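Local coordinates for ARO (armadillo repeats only protein) (Plasmodium falciparum Santa Lucia, PDB 5EWP) that probably serves as an armadillo-repeat protein-binding scaffold in the translocation and attachment of rhoptries to the apical pole of the parasite, at residues Val32-Ser37 against Ala60-Gln65; Asn154-Asp159 against Glu202-Asn207. All coordinates share one frame; numbering follows the deposited sequence.

Contact 1: residues Val32-Ser37 against Ala60-Gln65; sequences VNLCSS and ALSATQ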
# COMPACT_ATOMS: atom_id res chain seq x y z
N VAL A 32 4.05 -14.19 12.58
CA VAL A 32 4.82 -14.22 11.34
C VAL A 32 5.05 -15.66 10.85
O VAL A 32 4.88 -15.95 9.66
CB VAL A 32 6.16 -13.47 11.51
CG1 VAL A 32 7.04 -13.63 10.27
CG2 VAL A 32 5.86 -12.00 11.72
N ASN A 33 5.42 -16.56 11.76
CA ASN A 33 5.63 -17.96 11.42
C ASN A 33 4.36 -18.61 10.91
O ASN A 33 4.41 -19.52 10.08
CB ASN A 33 6.14 -18.75 12.63
CG ASN A 33 7.50 -18.29 13.08
OD1 ASN A 33 8.28 -17.75 12.30
ND2 ASN A 33 7.80 -18.50 14.36
N LEU A 34 3.23 -18.14 11.44
CA LEU A 34 1.92 -18.71 11.09
C LEU A 34 1.37 -18.20 9.75
O LEU A 34 0.42 -18.76 9.21
CB LEU A 34 0.92 -18.41 12.20
CG LEU A 34 1.03 -19.28 13.45
CD1 LEU A 34 0.10 -18.74 14.49
CD2 LEU A 34 0.67 -20.74 13.11
N CYS A 35 1.97 -17.14 9.20
CA CYS A 35 1.48 -16.61 7.93
C CYS A 35 1.50 -17.66 6.81
O CYS A 35 0.70 -17.59 5.87
CB CYS A 35 2.28 -15.39 7.50
SG CYS A 35 1.89 -13.89 8.41
N SER A 36 2.41 -18.63 6.91
CA SER A 36 2.49 -19.67 5.88
C SER A 36 1.41 -20.76 6.05
O SER A 36 1.24 -21.61 5.17
CB SER A 36 3.88 -20.31 5.88
OG SER A 36 4.17 -20.93 7.12
N SER A 37 0.70 -20.75 7.17
CA SER A 37 -0.29 -21.79 7.43
C SER A 37 -1.40 -21.79 6.38
O SER A 37 -1.95 -20.74 6.06
CB SER A 37 -0.92 -21.63 8.81
OG SER A 37 -1.94 -22.61 8.96
N ALA A 60 -3.71 -16.23 6.38
CA ALA A 60 -4.23 -14.90 6.11
C ALA A 60 -4.72 -14.21 7.39
O ALA A 60 -4.62 -12.99 7.53
CB ALA A 60 -5.35 -14.97 5.09
N LEU A 61 -5.26 -14.99 8.32
CA LEU A 61 -5.74 -14.44 9.58
C LEU A 61 -4.58 -13.88 10.43
O LEU A 61 -4.72 -12.86 11.10
CB LEU A 61 -6.49 -15.51 10.35
CG LEU A 61 -7.24 -15.04 11.59
CD1 LEU A 61 -8.29 -14.00 11.25
CD2 LEU A 61 -7.86 -16.25 12.26
N SER A 62 -3.45 -14.58 10.38
CA SER A 62 -2.26 -14.17 11.12
C SER A 62 -1.70 -12.88 10.53
O SER A 62 -1.33 -11.96 11.26
CB SER A 62 -1.22 -15.28 11.08
OG SER A 62 -1.69 -16.44 11.77
N ALA A 63 -1.66 -12.80 9.20
CA ALA A 63 -1.26 -11.57 8.52
C ALA A 63 -2.18 -10.42 8.93
O ALA A 63 -1.72 -9.29 9.13
CB ALA A 63 -1.26 -11.77 7.00
N THR A 64 -3.47 -10.71 9.07
CA THR A 64 -4.42 -9.68 9.48
C THR A 64 -4.15 -9.21 10.93
O THR A 64 -4.19 -8.02 11.22
CB THR A 64 -5.87 -10.17 9.33
OG1 THR A 64 -6.08 -10.59 7.97
CG2 THR A 64 -6.84 -9.07 9.68
N GLN A 65 -3.86 -10.13 11.85
CA GLN A 65 -3.57 -9.72 13.22
C GLN A 65 -2.29 -8.88 13.27
O GLN A 65 -2.20 -7.94 14.06
CB GLN A 65 -3.42 -10.91 14.16
CG GLN A 65 -4.70 -11.77 14.27
CD GLN A 65 -5.93 -10.98 14.72
OE1 GLN A 65 -7.04 -11.25 14.27
NE2 GLN A 65 -5.73 -10.01 15.61
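Ala60 O takes two hydrogen bonds inside helix 58-70, the helix whose Ser62 and Ala63 meet Leu34 and Cys35. Thr64 OG1 donates to Ala60 O over 2.8 Å. Thr64 N reaches the same oxygen over 3.0 Å, from the opposite face of the carbonyl plane. The hydroxyl is tilted 30° from that plane. Ser62 uses its hydroxyl in a similar way, since its OG is bonded to Ile58 O one turn back. With chi1 at -65°, OG lies beside the backbone N and can reach that carbonyl. This buried hydroxyl is thus satisfied within its own helix. Its flank packs on carbon, with Ser62 OG 3.3 Å from Leu34 CB. Cys35 meets Ala63. Its SG lies 3.8 Å from Ala63 N and 4.1 Å from Ala63 CB. No hydrogen bond crosses between 32-37 and 60-65. The small side chains of Ser62 and Ala63 let the backbones come close, with Cys35 CA 5.5 Å from Ser62 CA. Leu34 to Ser37 form a type I turn, closed by Ser37 N to Leu34 O. Arg102 of helix 100-113 donates to Cys35 O, and Val90 of helix 87-95 packs on the Cys35 side chain. Small side chains set helix 28-34 and the turn after it close against helix 58-70, as in the stacked helices of an armadillo-type superhelix.

Contact 2: residues Asn154-Asp159 against Glu202-Asn207; sequences NIFVLD and EDFILN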
# COMPACT_ATOMS: atom_id res chain seq x y z
N ASN A 154 5.68 6.01 0.21
CA ASN A 154 6.41 6.01 1.48
C ASN A 154 7.81 5.44 1.31
O ASN A 154 8.76 5.87 1.97
CB ASN A 154 5.63 5.25 2.56
CG ASN A 154 4.38 6.01 3.03
OD1 ASN A 154 4.23 7.20 2.75
ND2 ASN A 154 3.50 5.34 3.76
N ILE A 155 7.93 4.48 0.39
CA ILE A 155 9.23 3.92 0.04
C ILE A 155 10.04 4.87 -0.85
O ILE A 155 11.19 5.18 -0.51
CB ILE A 155 9.08 2.56 -0.68
CG1 ILE A 155 8.53 1.52 0.30
CG2 ILE A 155 10.41 2.07 -1.24
CD1 ILE A 155 7.90 0.29 -0.40
N PHE A 156 9.49 5.34 -1.97
CA PHE A 156 10.38 5.98 -2.94
C PHE A 156 10.84 7.38 -2.53
O PHE A 156 11.84 7.86 -3.05
CB PHE A 156 9.81 5.99 -4.40
CG PHE A 156 8.55 6.82 -4.63
CD1 PHE A 156 8.51 8.19 -4.39
CD2 PHE A 156 7.44 6.23 -5.24
CE1 PHE A 156 7.36 8.93 -4.67
CE2 PHE A 156 6.31 6.97 -5.52
CZ PHE A 156 6.26 8.31 -5.24
N VAL A 157 10.15 8.03 -1.60
CA VAL A 157 10.61 9.37 -1.21
C VAL A 157 11.95 9.34 -0.47
O VAL A 157 12.62 10.37 -0.37
CB VAL A 157 9.60 10.11 -0.33
CG1 VAL A 157 8.31 10.37 -1.10
CG2 VAL A 157 9.32 9.35 0.95
N LEU A 158 12.36 8.17 -0.00
CA LEU A 158 13.55 8.07 0.84
C LEU A 158 14.88 8.09 0.07
O LEU A 158 15.92 8.44 0.63
CB LEU A 158 13.47 6.80 1.68
CG LEU A 158 12.35 6.77 2.71
CD1 LEU A 158 12.38 5.44 3.44
CD2 LEU A 158 12.49 7.93 3.71
N ASP A 159 14.85 7.77 -1.22
CA ASP A 159 16.09 7.60 -1.98
C ASP A 159 15.87 7.78 -3.48
O ASP A 159 14.93 7.23 -4.06
CB ASP A 159 16.67 6.22 -1.68
CG ASP A 159 18.11 6.06 -2.10
OD1 ASP A 159 18.49 6.46 -3.22
OD2 ASP A 159 18.88 5.52 -1.28
N GLU A 202 3.93 14.75 -6.94
CA GLU A 202 4.77 15.83 -6.46
C GLU A 202 5.95 15.30 -5.65
O GLU A 202 7.09 15.75 -5.82
CB GLU A 202 3.95 16.81 -5.61
CG GLU A 202 2.97 17.65 -6.41
CD GLU A 202 2.25 18.69 -5.57
OE1 GLU A 202 1.99 18.40 -4.38
OE2 GLU A 202 1.95 19.78 -6.09
N ASP A 203 5.68 14.33 -4.77
CA ASP A 203 6.73 13.75 -3.93
C ASP A 203 7.78 13.00 -4.74
O ASP A 203 8.94 12.89 -4.33
CB ASP A 203 6.12 12.84 -2.86
CG ASP A 203 5.36 13.63 -1.80
OD1 ASP A 203 5.47 14.88 -1.81
OD2 ASP A 203 4.68 13.02 -0.96
N PHE A 204 7.36 12.47 -5.88
CA PHE A 204 8.27 11.84 -6.82
C PHE A 204 9.17 12.89 -7.47
O PHE A 204 10.38 12.70 -7.58
CB PHE A 204 7.49 11.08 -7.90
CG PHE A 204 8.35 10.35 -8.88
CD1 PHE A 204 8.88 9.11 -8.56
CD2 PHE A 204 8.62 10.88 -10.13
CE1 PHE A 204 9.68 8.41 -9.47
CE2 PHE A 204 9.40 10.19 -11.05
CZ PHE A 204 9.94 8.96 -10.72
N ILE A 205 8.57 13.99 -7.91
CA ILE A 205 9.31 15.01 -8.66
C ILE A 205 10.30 15.73 -7.76
O ILE A 205 11.40 16.07 -8.19
CB ILE A 205 8.34 16.03 -9.30
CG1 ILE A 205 7.50 15.37 -10.40
CG2 ILE A 205 9.11 17.24 -9.88
CD1 ILE A 205 6.26 16.14 -10.76
N LEU A 206 9.90 15.96 -6.51
CA LEU A 206 10.69 16.79 -5.60
C LEU A 206 11.60 15.98 -4.68
O LEU A 206 11.22 14.93 -4.17
CB LEU A 206 9.75 17.65 -4.75
CG LEU A 206 8.80 18.54 -5.54
CD1 LEU A 206 7.76 19.18 -4.64
CD2 LEU A 206 9.59 19.59 -6.32
N ASN A 207 12.80 16.52 -4.47
CA ASN A 207 13.69 16.05 -3.41
C ASN A 207 13.80 17.17 -2.40
O ASN A 207 14.49 18.16 -2.65
CB ASN A 207 15.06 15.65 -3.95
CG ASN A 207 16.01 15.20 -2.86
OD1 ASN A 207 15.63 15.10 -1.69
ND2 ASN A 207 17.26 14.97 -3.23
O HOH W 1 12.46 12.56 -2.09
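Phe156 and Phe204 form a T-shaped pair in this armadillo-repeat protein, joining the end of helix 142-156 to the end of helix 192-205. Phe204 turns its edge to the face of Phe156. The planes meet at 87°, with ring centroids 5.6 Å apart. Phe204 CD1 sits over the centre of the Phe156 ring. The Phe156 ring in turn reaches the other backbone, with CE1 3.7 Å from Phe204 CA. Phe156 has chi1 at 65°, with CG between the backbone N and the carbonyl carbon, and from there its ring meets the last turn of the other helix. Phe166 of helix 160-168 meets the Phe156 ring and Phe215 meets the Phe204 ring, so the pair is part of a wider aromatic cluster. Asp203 contributes mainly carbon here. Its carboxylate is directed to Arg153, which makes a salt bridge with OD2 from just before segment 154-159. Lys163 NZ bonds to the carbonyl oxygens of Asp203, Phe204 and Leu206, where its positive charge probably suits the carbonyl end of the helix. On the partly exposed side, Val157 and Asp203 lie side by side, with Val157 CG1 3.7 Å from Asp203 CB.

In the fold
The two contacts come in series along the chain. Contact 1 closes at Gln65, well before contact 2 opens at Asn154. Their centres are about 31 Å apart, and their nearest atoms about 16 Å apart. They share no helix and lie on opposite sides of the centre of the chain. Contact 1 joins helix 28-34, with the turn after it, to helix 58-70 in the N-terminal part. Contact 2 joins the ends of helices 142-156 and 192-205 in the C-terminal part, where helix 192-205 runs into strand 206-207, which pairs antiparallel with 210-211. Such separate helix-to-helix packing is consistent with an elongated armadillo stack that could offer a long surface for binding partners.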